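SusD/RagB family nutrient-binding outer membrane lipoprotein (Bacteroides vulgatus, PDB 4F7A) probably binds glycans, likely mucin O-glycans, at the cell surface as a SusD-type outer membrane lipoprotein. Local coordinates at residues A219-E228 with R347-S355. Numbering follows the deposited sequence. Where two conformers were deposited one is given.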
loop_
_atom_site.group_PDB
_atom_site.type_symbol
_atom_site.label_atom_id
_atom_site.label_comp_id
_atom_site.label_asym_id
_atom_site.label_seq_id
_atom_site.Cartn_x
_atom_site.Cartn_y
_atom_site.Cartn_z
ATOM N N ALA A 219 -2.645 7.001 18.343
ATOM C CA ALA A 219 -3.381 5.882 17.741
ATOM C C ALA A 219 -4.747 5.725 18.394
ATOM O O ALA A 219 -5.741 5.480 17.713
ATOM C CB ALA A 219 -2.568 4.562 17.868
ATOM N N THR A 220 -4.789 5.849 19.721
ATOM C CA THR A 220 -6.025 5.641 20.481
ATOM C C THR A 220 -7.038 6.719 20.124
ATOM O O THR A 220 -8.199 6.404 19.827
ATOM C CB THR A 220 -5.757 5.601 22.001
ATOM O OG1 THR A 220 -4.783 4.579 22.291
ATOM C CG2 THR A 220 -7.064 5.354 22.831
ATOM N N SER A 221 -6.597 7.982 20.138
ATOM C CA SER A 221 -7.507 9.095 19.864
ATOM C C SER A 221 -8.006 9.059 18.420
ATOM O O SER A 221 -9.199 9.309 18.168
ATOM C CB SER A 221 -6.871 10.458 20.189
ATOM O OG SER A 221 -5.623 10.617 19.550
ATOM N N GLU A 222 -7.130 8.738 17.482
ATOM C CA GLU A 222 -7.530 8.712 16.056
ATOM C C GLU A 222 -8.375 7.480 15.723
ATOM O O GLU A 222 -9.358 7.598 14.981
ATOM C CB GLU A 222 -6.327 8.837 15.123
ATOM C CG GLU A 222 -5.572 10.171 15.290
ATOM C CD GLU A 222 -6.426 11.386 14.881
ATOM O OE1 GLU A 222 -7.347 11.220 14.073
ATOM O OE2 GLU A 222 -6.185 12.512 15.379
ATOM N N ALA A 223 -8.051 6.321 16.309
ATOM C CA ALA A 223 -8.931 5.149 16.120
ATOM C C ALA A 223 -10.304 5.421 16.699
ATOM O O ALA A 223 -11.318 4.998 16.125
ATOM C CB ALA A 223 -8.338 3.878 16.739
ATOM N N GLN A 224 -10.368 6.153 17.814
ATOM C CA GLN A 224 -11.664 6.445 18.410
ATOM C C GLN A 224 -12.517 7.312 17.504
ATOM O O GLN A 224 -13.700 7.050 17.328
ATOM C CB GLN A 224 -11.515 7.119 19.767
ATOM C CG GLN A 224 -12.840 7.532 20.387
ATOM C CD GLN A 224 -12.670 7.914 21.825
ATOM O OE1 GLN A 224 -11.820 8.738 22.155
ATOM N NE2 GLN A 224 -13.459 7.302 22.703
ATOM N N LYS A 225 -11.898 8.342 16.926
ATOM C CA LYS A 225 -12.547 9.192 15.944
ATOM C C LYS A 225 -13.010 8.427 14.703
ATOM O O LYS A 225 -14.155 8.625 14.254
ATOM C CB LYS A 225 -11.633 10.357 15.547
ATOM C CG LYS A 225 -11.459 11.404 16.658
ATOM C CD LYS A 225 -10.860 12.744 16.150
ATOM C CE LYS A 225 -9.552 12.574 15.472
ATOM N NZ LYS A 225 -8.818 13.859 15.167
ATOM N N ALA A 226 -12.132 7.579 14.167
ATOM C CA ALA A 226 -12.430 6.765 13.001
ATOM C C ALA A 226 -13.647 5.869 13.194
ATOM O O ALA A 226 -14.532 5.830 12.345
ATOM C CB ALA A 226 -11.213 5.917 12.609
ATOM N N LEU A 227 -13.704 5.197 14.335
ATOM C CA LEU A 227 -14.721 4.182 14.569
ATOM C C LEU A 227 -15.979 4.695 15.286
ATOM O O LEU A 227 -16.950 3.960 15.387
ATOM C CB LEU A 227 -14.101 2.983 15.280
ATOM C CG LEU A 227 -13.156 2.165 14.395
ATOM C CD1 LEU A 227 -12.288 1.194 15.235
ATOM C CD2 LEU A 227 -13.995 1.413 13.316
ATOM N N GLU A 228 -15.982 5.949 15.754
ATOM C CA GLU A 228 -17.200 6.541 16.308
ATOM C C GLU A 228 -17.867 7.524 15.359
ATOM O O GLU A 228 -18.987 7.922 15.586
ATOM C CB GLU A 228 -16.910 7.231 17.637
ATOM C CG GLU A 228 -16.541 6.241 18.718
ATOM C CD GLU A 228 -16.511 6.849 20.098
ATOM O OE1 GLU A 228 -16.094 8.034 20.232
ATOM O OE2 GLU A 228 -16.894 6.120 21.040
ATOM N N ARG A 347 -5.364 -4.458 20.580
ATOM C CA ARG A 347 -4.624 -3.435 21.352
ATOM C C ARG A 347 -5.463 -2.734 22.420
ATOM O O ARG A 347 -4.944 -1.885 23.168
ATOM C CB ARG A 347 -4.060 -2.383 20.380
ATOM C CG ARG A 347 -2.944 -2.900 19.515
ATOM C CD ARG A 347 -2.490 -1.867 18.507
ATOM N NE ARG A 347 -1.423 -2.402 17.678
ATOM C CZ ARG A 347 -0.120 -2.362 17.982
ATOM N NH1 ARG A 347 0.321 -1.767 19.087
ATOM N NH2 ARG A 347 0.755 -2.904 17.170
ATOM N N GLY A 348 -6.748 -3.075 22.516
ATOM C CA GLY A 348 -7.649 -2.451 23.493
ATOM C C GLY A 348 -8.045 -1.020 23.158
ATOM O O GLY A 348 -8.392 -0.235 24.048
ATOM N N ILE A 349 -7.977 -0.644 21.879
ATOM C CA ILE A 349 -8.250 0.721 21.492
ATOM C C ILE A 349 -9.345 0.809 20.433
ATOM O O ILE A 349 -9.434 1.797 19.702
ATOM C CB ILE A 349 -6.940 1.470 21.072
ATOM C CG1 ILE A 349 -6.267 0.823 19.856
ATOM C CG2 ILE A 349 -5.963 1.517 22.257
ATOM C CD1 ILE A 349 -4.901 1.488 19.477
ATOM N N ASN A 350 -10.199 -0.216 20.372
ATOM C CA ASN A 350 -11.374 -0.180 19.521
ATOM C C ASN A 350 -12.551 0.262 20.383
ATOM O O ASN A 350 -12.904 -0.437 21.320
ATOM C CB ASN A 350 -11.636 -1.571 18.923
ATOM C CG ASN A 350 -12.714 -1.573 17.885
ATOM O OD1 ASN A 350 -13.582 -0.705 17.873
ATOM N ND2 ASN A 350 -12.682 -2.578 16.997
ATOM N N PRO A 351 -13.177 1.404 20.057
ATOM C CA PRO A 351 -14.318 1.841 20.891
ATOM C C PRO A 351 -15.578 1.009 20.690
ATOM O O PRO A 351 -16.519 1.150 21.465
ATOM C CB PRO A 351 -14.554 3.276 20.420
ATOM C CG PRO A 351 -14.183 3.229 18.939
ATOM C CD PRO A 351 -12.961 2.306 18.916
ATOM N N LYS A 352 -15.628 0.171 19.651
ATOM C CA LYS A 352 -16.812 -0.656 19.406
ATOM C C LYS A 352 -16.756 -1.910 20.249
ATOM O O LYS A 352 -15.680 -2.377 20.598
ATOM C CB LYS A 352 -16.875 -1.065 17.940
ATOM C CG LYS A 352 -17.029 0.099 16.978
ATOM C CD LYS A 352 -17.124 -0.391 15.545
ATOM C CE LYS A 352 -17.538 0.711 14.590
ATOM N NZ LYS A 352 -18.974 1.078 14.723
ATOM N N ASN A 353 -17.917 -2.489 20.495
ATOM C CA ASN A 353 -18.028 -3.720 21.256
ATOM C C ASN A 353 -17.837 -4.932 20.343
ATOM O O ASN A 353 -18.802 -5.616 19.994
ATOM C CB ASN A 353 -19.406 -3.792 21.943
ATOM C CG ASN A 353 -19.680 -2.590 22.866
ATOM O OD1 ASN A 353 -18.761 -2.036 23.471
ATOM N ND2 ASN A 353 -20.968 -2.202 22.988
ATOM N N GLU A 354 -16.593 -5.164 19.924
ATOM C CA GLU A 354 -16.272 -6.242 19.000
ATOM C C GLU A 354 -14.870 -6.782 19.294
ATOM O O GLU A 354 -13.963 -6.041 19.664
ATOM C CB GLU A 354 -16.394 -5.759 17.547
ATOM C CG GLU A 354 -15.438 -4.610 17.176
ATOM C CD GLU A 354 -15.776 -3.935 15.844
ATOM O OE1 GLU A 354 -16.920 -4.071 15.341
ATOM O OE2 GLU A 354 -14.883 -3.248 15.308
ATOM N N SER A 355 -14.711 -8.085 19.147
ATOM C CA SER A 355 -13.480 -8.745 19.503
ATOM C C SER A 355 -12.554 -8.833 18.313
ATOM O O SER A 355 -12.977 -8.721 17.146
ATOM C CB SER A 355 -13.746 -10.146 20.042
ATOM O OG SER A 355 -14.158 -11.031 19.014
HETATM O O HOH W 1 -9.751 4.272 20.566
HETATM O O HOH W 2 -19.092 3.002 17.072
#
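With CG1 of Ile349 set between its backbone N and carbonyl carbon (chi1 62°), CG2 of the same residue is turned onto Thr220 and CD1 reaches Ala219 on helix 216-228. The branched side chains of Ile349 and Thr220 cross obliquely, Ile349 CG2 lying 3.3 Å from Thr220 OG1, a hydroxyl already engaged with Lys216 O one turn back. Met209 of helix 193-210 touches both Ile349 and Ala223, so the isoleucine is buried where two helices meet the loop. About two turns further along, the ring of Pro351 rests on the helix surface, its CG 3.7 Å from Leu227 CB and its CB against the extended side chain of Glu228.

Asn350 starts away from the helix, but CG anti to its backbone N (chi1 -172°) carries the amide back, across Leu227 at about a right angle, with OD1 3.5 Å from Leu227 CD1. Asn350 OD1 closes an Asx turn, accepting from Lys352 N at 2.8 Å, the donor standing 38° out of the carbonyl plane. On the other branch, Asn350 ND2 donates to the anti lone pair of Glu354 OE2 (2.9 Å) and also to Arg341 O of helix 334-346. Replacing Asn350 with a leucine would probably leave Lys352 N without its acceptor and Arg341 O without this donor, cost Glu354 one bond and free the loop to shift against Leu227.

No direct hydrogen bond joins the segments; instead, one water donates to both Thr220 O and Ile349 O, and a second links Leu227 O to Lys352 NZ. Within the TPR-like SusD fold, the loop between helices 334-346 and 356-371 thus lies along one flank of helix 216-228, held by apolar packing and water bridges, and the Asn350 amide helps tie it to itself and to helix 334-346.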